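Probable transcriptional repressor protein (Mycobacterium tuberculosis, PDB 4FX0) probably acts as a redox-dependent transcriptional repressor of the MarR family, binding DNA through a winged helix-turn-helix domain. Local coordinates at residues L26-L31 with A104-A108; S37-V41 with L58-I62; D79-R83 with I95-G101. All coordinates share one frame; numbering follows the deposited sequence.

Interaction 1 (L26-L31 with A104-A108); sequences LRPSGL and ALQKA
Ala-108, on one face of helix 99-119, pushes its methyl into a shallow bowl made by Leu-26, Ser-29 and Leu-31 in the connection between two other helices. The floor of the bowl is Ser-29, whose CA lies 5.1 Å from the CA of Ala-108 and whose side chain is worth following outward. Its CB points at the helix and rests against Ala-108 CB at 3.5 Å, with the carbonyl oxygen Ala-104 O on the same atom's flank at 3.8 Å. From there OG turns back over its own chain, held between the backbone N and the carbonyl carbon (chi1 68°), and this brings it to Leu-26 O. The hydroxyl donates to that oxygen at 2.8 Å, in the carbonyl plane and on a lone pair. The buried hydroxyl is thus satisfied inside its own turn, and the same OG also lies against the methyl of Ala-108. No hydrogen bond crosses between 26-31 and 104-108.

The two leucines supply the walls. Leu-26 brings CD2 to Ala-108 CB at 3.5 Å, while Leu-31 sends CD1 to the same methyl at 3.8 Å and on to Ala-104 CB at 4.1 Å, one helical turn earlier. At the outer margin the extended chain of Lys-107 runs past Pro-28, its CE 3.9 Å from Pro-28 O. Residues 27-29 form a 3-10 turn in the connection from helix 7-26 to helix 33-45, and it is this connection that rests on the long helix 99-119. Leu-111, a turn further along that helix, meets Pro-28 and Ser-29, while Phe-36 of helix 33-45 reaches Ala-108.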
# COMPACT_ATOMS: atom_id res chain seq x y z
N LEU B 26 -8.97 10.84 -9.65
CA LEU B 26 -9.23 10.07 -10.87
C LEU B 26 -10.72 9.81 -11.11
O LEU B 26 -11.09 9.22 -12.12
CB LEU B 26 -8.47 8.74 -10.84
CG LEU B 26 -6.96 8.82 -11.05
CD1 LEU B 26 -6.30 7.50 -10.68
CD2 LEU B 26 -6.65 9.20 -12.48
N ARG B 27 -11.56 10.25 -10.18
CA ARG B 27 -13.01 10.06 -10.29
C ARG B 27 -13.53 10.29 -11.71
O ARG B 27 -14.20 9.42 -12.27
CB ARG B 27 -13.75 10.94 -9.28
CG ARG B 27 -14.37 10.17 -8.12
CD ARG B 27 -14.50 11.06 -6.88
NE ARG B 27 -15.25 12.28 -7.15
CZ ARG B 27 -15.40 13.27 -6.27
NH1 ARG B 27 -14.84 13.19 -5.07
NH2 ARG B 27 -16.09 14.35 -6.60
N PRO B 28 -13.24 11.47 -12.30
CA PRO B 28 -13.75 11.81 -13.63
C PRO B 28 -13.42 10.78 -14.71
O PRO B 28 -14.25 10.53 -15.58
CB PRO B 28 -13.06 13.14 -13.94
CG PRO B 28 -12.79 13.73 -12.61
CD PRO B 28 -12.46 12.57 -11.71
N SER B 29 -12.22 10.21 -14.66
CA SER B 29 -11.80 9.25 -15.68
C SER B 29 -12.42 7.87 -15.45
O SER B 29 -12.26 6.97 -16.27
CB SER B 29 -10.28 9.14 -15.72
OG SER B 29 -9.78 8.53 -14.54
N GLY B 30 -13.11 7.72 -14.33
CA GLY B 30 -13.75 6.46 -13.99
C GLY B 30 -12.75 5.36 -13.67
O GLY B 30 -13.03 4.18 -13.87
N LEU B 31 -11.59 5.75 -13.15
CA LEU B 31 -10.54 4.79 -12.82
C LEU B 31 -10.13 4.87 -11.35
O LEU B 31 -10.11 5.95 -10.76
CB LEU B 31 -9.31 5.03 -13.69
CG LEU B 31 -9.49 4.86 -15.20
CD1 LEU B 31 -8.15 5.03 -15.90
CD2 LEU B 31 -10.10 3.51 -15.51
N ALA B 104 -9.76 6.30 -21.49
CA ALA B 104 -9.80 6.50 -20.05
C ALA B 104 -8.42 6.86 -19.50
O ALA B 104 -8.28 7.76 -18.68
CB ALA B 104 -10.35 5.27 -19.35
N LEU B 105 -7.40 6.13 -19.95
CA LEU B 105 -6.04 6.41 -19.53
C LEU B 105 -5.64 7.83 -19.92
O LEU B 105 -5.17 8.60 -19.08
CB LEU B 105 -5.07 5.39 -20.14
CG LEU B 105 -3.59 5.58 -19.79
CD1 LEU B 105 -3.40 5.59 -18.28
CD2 LEU B 105 -2.75 4.50 -20.43
N GLN B 106 -5.83 8.16 -21.19
CA GLN B 106 -5.51 9.49 -21.70
C GLN B 106 -6.19 10.56 -20.86
O GLN B 106 -5.59 11.59 -20.53
CB GLN B 106 -5.95 9.61 -23.16
CG GLN B 106 -5.42 10.85 -23.87
CD GLN B 106 -5.97 10.98 -25.28
OE1 GLN B 106 -6.87 11.79 -25.54
NE2 GLN B 106 -5.44 10.19 -26.21
N LYS B 107 -7.45 10.31 -20.50
CA LYS B 107 -8.23 11.25 -19.70
C LYS B 107 -7.74 11.31 -18.26
O LYS B 107 -7.78 12.36 -17.62
CB LYS B 107 -9.71 10.88 -19.75
CG LYS B 107 -10.61 11.81 -18.96
CD LYS B 107 -12.08 11.55 -19.28
CE LYS B 107 -12.98 12.58 -18.62
NZ LYS B 107 -14.39 12.44 -19.07
N ALA B 108 -7.29 10.17 -17.75
CA ALA B 108 -6.85 10.07 -16.36
C ALA B 108 -5.49 10.72 -16.12
O ALA B 108 -5.25 11.30 -15.06
CB ALA B 108 -6.81 8.61 -15.93

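Interaction 2 (S37-V41 with L58-I62); sequences STLAV and LAARI
Thr-38 and Ile-62 mark the nearest backbone approach of the two segments, with their CA atoms 6.4 Å apart. The segments 37-41 and 58-62 are both helical; their axes pass 10.1 Å from each other, and their N-to-C directions make an angle of 110°, so they meet crosswise and not side by side. The contact is made mainly by side chains, and no hydrogen bond links the two.

Ile-62 fills the middle of the crossing and uses every branch. Its CG2 rests on Ser-37 CB, its CG1 meets Thr-38 CG2 at 3.7 Å, and its CD1 reaches Val-41 CG2, also at 3.7 Å. Helix 33-45 and helix 55-62 are the first two helices of a winged helix-turn-helix, the fold of MarR regulators; helix 66-78, which follows, corresponds to the recognition helix and packs on the same core through Met-76 against Thr-38 and Leu-69 against Leu-58.

Val-41 works both ways. With CG1 anti to the backbone N (chi1 168°), that methyl faces Leu-58 CD1 at 3.9 Å and Arg-61, while CG2 stays with Ile-62. Arg-61, its chain bent at chi3, brings the guanidinium round so that Val-41 CG1 sits at its edge, near the plane, 3.4 Å from NH2. The hydroxyls turn elsewhere: Thr-38 OG1 bonds to Gln-35 O within its helix, and Ser-37 OG bonds to Asn-33 O and to Arg-12 of the second subunit, whose side chain also packs on Ile-62.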
# COMPACT_ATOMS: atom_id res chain seq x y z
N SER B 37 -3.16 2.39 -12.67
CA SER B 37 -1.82 1.83 -12.64
C SER B 37 -1.66 0.69 -13.65
O SER B 37 -0.77 0.74 -14.50
CB SER B 37 -1.48 1.33 -11.24
OG SER B 37 -1.53 2.38 -10.29
N THR B 38 -2.52 -0.32 -13.55
CA THR B 38 -2.43 -1.47 -14.43
C THR B 38 -2.52 -1.04 -15.89
O THR B 38 -1.76 -1.53 -16.73
CB THR B 38 -3.52 -2.52 -14.13
OG1 THR B 38 -4.81 -2.00 -14.48
CG2 THR B 38 -3.52 -2.89 -12.65
N LEU B 39 -3.44 -0.14 -16.19
CA LEU B 39 -3.57 0.39 -17.54
C LEU B 39 -2.24 0.97 -18.00
O LEU B 39 -1.69 0.55 -19.02
CB LEU B 39 -4.64 1.48 -17.61
CG LEU B 39 -6.10 1.02 -17.52
CD1 LEU B 39 -7.03 2.20 -17.72
CD2 LEU B 39 -6.37 -0.05 -18.56
N ALA B 40 -1.74 1.93 -17.24
CA ALA B 40 -0.46 2.57 -17.54
C ALA B 40 0.60 1.52 -17.83
O ALA B 40 1.32 1.61 -18.83
CB ALA B 40 -0.03 3.46 -16.39
N VAL B 41 0.69 0.52 -16.97
CA VAL B 41 1.64 -0.58 -17.14
C VAL B 41 1.47 -1.25 -18.49
O VAL B 41 2.44 -1.48 -19.21
CB VAL B 41 1.48 -1.64 -16.04
CG1 VAL B 41 2.26 -2.90 -16.40
CG2 VAL B 41 1.92 -1.10 -14.69
N LEU B 58 2.35 -9.42 -13.07
CA LEU B 58 1.66 -8.14 -13.21
C LEU B 58 1.34 -7.54 -11.84
O LEU B 58 1.64 -6.37 -11.58
CB LEU B 58 0.38 -8.32 -14.01
CG LEU B 58 -0.48 -7.07 -14.21
CD1 LEU B 58 0.30 -6.00 -14.96
CD2 LEU B 58 -1.77 -7.41 -14.94
N ALA B 59 0.72 -8.34 -10.98
CA ALA B 59 0.34 -7.89 -9.64
C ALA B 59 1.53 -7.29 -8.91
O ALA B 59 1.41 -6.27 -8.23
CB ALA B 59 -0.25 -9.05 -8.85
N ALA B 60 2.69 -7.93 -9.05
CA ALA B 60 3.91 -7.45 -8.42
C ALA B 60 4.32 -6.09 -8.96
O ALA B 60 4.71 -5.20 -8.21
CB ALA B 60 5.03 -8.46 -8.60
N ARG B 61 4.23 -5.92 -10.28
CA ARG B 61 4.61 -4.67 -10.92
C ARG B 61 3.79 -3.49 -10.42
O ARG B 61 4.31 -2.39 -10.25
CB ARG B 61 4.51 -4.78 -12.45
CG ARG B 61 5.86 -4.92 -13.14
CD ARG B 61 5.74 -5.38 -14.58
NE ARG B 61 5.31 -4.32 -15.50
CZ ARG B 61 6.12 -3.39 -16.00
NH1 ARG B 61 7.40 -3.38 -15.66
NH2 ARG B 61 5.65 -2.47 -16.82
N ILE B 62 2.50 -3.71 -10.19
CA ILE B 62 1.63 -2.65 -9.68
C ILE B 62 1.70 -2.56 -8.15
O ILE B 62 1.26 -1.58 -7.55
CB ILE B 62 0.16 -2.83 -10.17
CG1 ILE B 62 0.06 -2.55 -11.67
CG2 ILE B 62 -0.78 -1.89 -9.43
CD1 ILE B 62 0.41 -3.73 -12.54

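Interaction 3 (D79-R83 with I95-G101)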
# COMPACT_ATOMS: atom_id res chain seq x y z
N ASP B 79 -15.59 -3.89 -18.29
CA ASP B 79 -15.96 -2.53 -18.65
C ASP B 79 -15.38 -2.14 -20.01
O ASP B 79 -15.51 -1.00 -20.44
CB ASP B 79 -15.50 -1.55 -17.58
CG ASP B 79 -16.13 -0.18 -17.73
OD1 ASP B 79 -17.27 0.01 -17.27
OD2 ASP B 79 -15.48 0.71 -18.33
N GLY B 80 -14.75 -3.10 -20.68
CA GLY B 80 -14.22 -2.89 -22.01
C GLY B 80 -13.02 -1.96 -22.06
O GLY B 80 -12.77 -1.31 -23.07
N LEU B 81 -12.27 -1.90 -20.96
CA LEU B 81 -11.05 -1.12 -20.91
C LEU B 81 -9.88 -1.97 -21.39
O LEU B 81 -8.96 -1.48 -22.05
CB LEU B 81 -10.78 -0.62 -19.50
CG LEU B 81 -11.90 0.17 -18.83
CD1 LEU B 81 -11.44 0.70 -17.49
CD2 LEU B 81 -12.36 1.31 -19.73
N VAL B 82 -9.94 -3.25 -21.06
CA VAL B 82 -8.90 -4.19 -21.44
C VAL B 82 -9.51 -5.44 -22.07
O VAL B 82 -10.64 -5.81 -21.76
CB VAL B 82 -8.04 -4.61 -20.23
CG1 VAL B 82 -7.31 -3.40 -19.67
CG2 VAL B 82 -8.90 -5.26 -19.16
N ARG B 83 -8.75 -6.08 -22.95
CA ARG B 83 -9.20 -7.31 -23.59
C ARG B 83 -8.25 -8.43 -23.19
O ARG B 83 -7.06 -8.39 -23.50
CB ARG B 83 -9.23 -7.13 -25.11
CG ARG B 83 -10.02 -8.18 -25.86
CD ARG B 83 -10.21 -7.80 -27.32
NE ARG B 83 -8.95 -7.43 -27.96
CZ ARG B 83 -8.56 -6.18 -28.19
NH1 ARG B 83 -9.34 -5.17 -27.84
NH2 ARG B 83 -7.39 -5.94 -28.77
N ILE B 95 -3.06 -9.81 -22.45
CA ILE B 95 -3.85 -8.63 -22.10
C ILE B 95 -3.61 -7.50 -23.10
O ILE B 95 -2.46 -7.20 -23.44
CB ILE B 95 -3.54 -8.13 -20.67
CG1 ILE B 95 -3.67 -9.28 -19.66
CG2 ILE B 95 -4.46 -6.98 -20.30
CD1 ILE B 95 -2.35 -9.82 -19.17
N GLU B 96 -4.69 -6.88 -23.57
CA GLU B 96 -4.60 -5.80 -24.54
C GLU B 96 -5.42 -4.58 -24.12
O GLU B 96 -6.44 -4.71 -23.45
CB GLU B 96 -5.06 -6.28 -25.92
CG GLU B 96 -4.07 -7.18 -26.63
CD GLU B 96 -4.58 -7.66 -27.97
OE1 GLU B 96 -5.80 -7.89 -28.10
OE2 GLU B 96 -3.76 -7.81 -28.90
N LEU B 97 -4.96 -3.40 -24.53
CA LEU B 97 -5.72 -2.18 -24.31
C LEU B 97 -6.77 -2.00 -25.39
O LEU B 97 -6.48 -2.11 -26.58
CB LEU B 97 -4.80 -0.96 -24.30
CG LEU B 97 -4.16 -0.56 -22.97
CD1 LEU B 97 -3.49 0.80 -23.11
CD2 LEU B 97 -5.21 -0.52 -21.87
N THR B 98 -8.00 -1.73 -24.97
CA THR B 98 -9.06 -1.39 -25.90
C THR B 98 -9.03 0.12 -26.13
O THR B 98 -8.50 0.87 -25.31
CB THR B 98 -10.44 -1.79 -25.37
OG1 THR B 98 -10.70 -1.08 -24.15
CG2 THR B 98 -10.49 -3.28 -25.11
N ALA B 99 -9.58 0.55 -27.26
CA ALA B 99 -9.65 1.97 -27.58
C ALA B 99 -10.24 2.76 -26.42
O ALA B 99 -9.79 3.86 -26.11
CB ALA B 99 -10.48 2.18 -28.84
N LYS B 100 -11.25 2.18 -25.77
CA LYS B 100 -11.88 2.80 -24.61
C LYS B 100 -10.89 2.91 -23.45
O LYS B 100 -10.85 3.91 -22.75
CB LYS B 100 -13.11 2.00 -24.18
CG LYS B 100 -13.79 2.54 -22.94
CD LYS B 100 -15.09 1.79 -22.66
CE LYS B 100 -15.77 2.33 -21.41
NZ LYS B 100 -17.10 1.70 -21.19
N GLY B 101 -10.10 1.86 -23.26
CA GLY B 101 -9.06 1.86 -22.25
C GLY B 101 -8.08 3.00 -22.48
O GLY B 101 -7.77 3.76 -21.57
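The guanidinium of Arg-83 has Glu-96 CB over one face, and its NH2 meets Glu-96 OE1 at 2.6 Å in a salt bridge. The two flat groups are far from coplanar, their planes 73° apart: OE1 is approached from above the carboxylate plane, 61° out of it, and a second, weak bond comes from NE. Thr-98 CG2 lies obliquely by NH1, 3.5 Å away. Glu-96 OE2 turns to Gly-50 N, so the carboxylate spans from Arg-83 to the chain leading into strand 51-53.

Beneath this pair the backbones form an antiparallel hydrogen-bonded pair, Arg-83 N to Glu-96 O at 2.7 Å and Glu-96 N to Arg-83 O at 2.8 Å. Val-82 and Leu-97, the neighbouring non-hydrogen-bonded pair, turn to the other face, where Met-76 of helix 66-78 packs on Val-82. This is the base of the beta hairpin that forms the wing of the winged helix-turn-helix.

Entry and exit are stitched together too. Gly-80 ends helix 66-78 in a Schellman motif, and Thr-98 caps helix 99-119, its OG1 accepting from Gly-101 N at 3.1 Å. Thr-98 N donates to Leu-81 O at 3.1 Å, from above the carbonyl plane. The extended Lys-100 crosses Asp-79 at about a right angle; Lys-100 NZ lies 3.4 Å from Asp-79 OD2, a salt bridge whose hydrogen bond is weak.

How the interactions relate
Leu-39 of helix 33-45 is the hub: on the face of that helix turned from interaction 2, its CD1 touches Leu-31 CD1 of interaction 1 at 3.5 Å, and its CD2 meets Leu-97 CD2 and Val-82 CG1 of interaction 3 at 3.5 and 3.6 Å. Interactions 1 and 3 share helix 99-119, their centres about 13 Å apart, and join directly where Leu-31 CD2 packs on Leu-81 CD1. Interaction 2 lies about 16 Å from the centre of interaction 1 and 14 Å from that of interaction 3. The recognition helix and wing of this region probably meet DNA, as in other MarR proteins, while helix 99-119 follows directly on the wing.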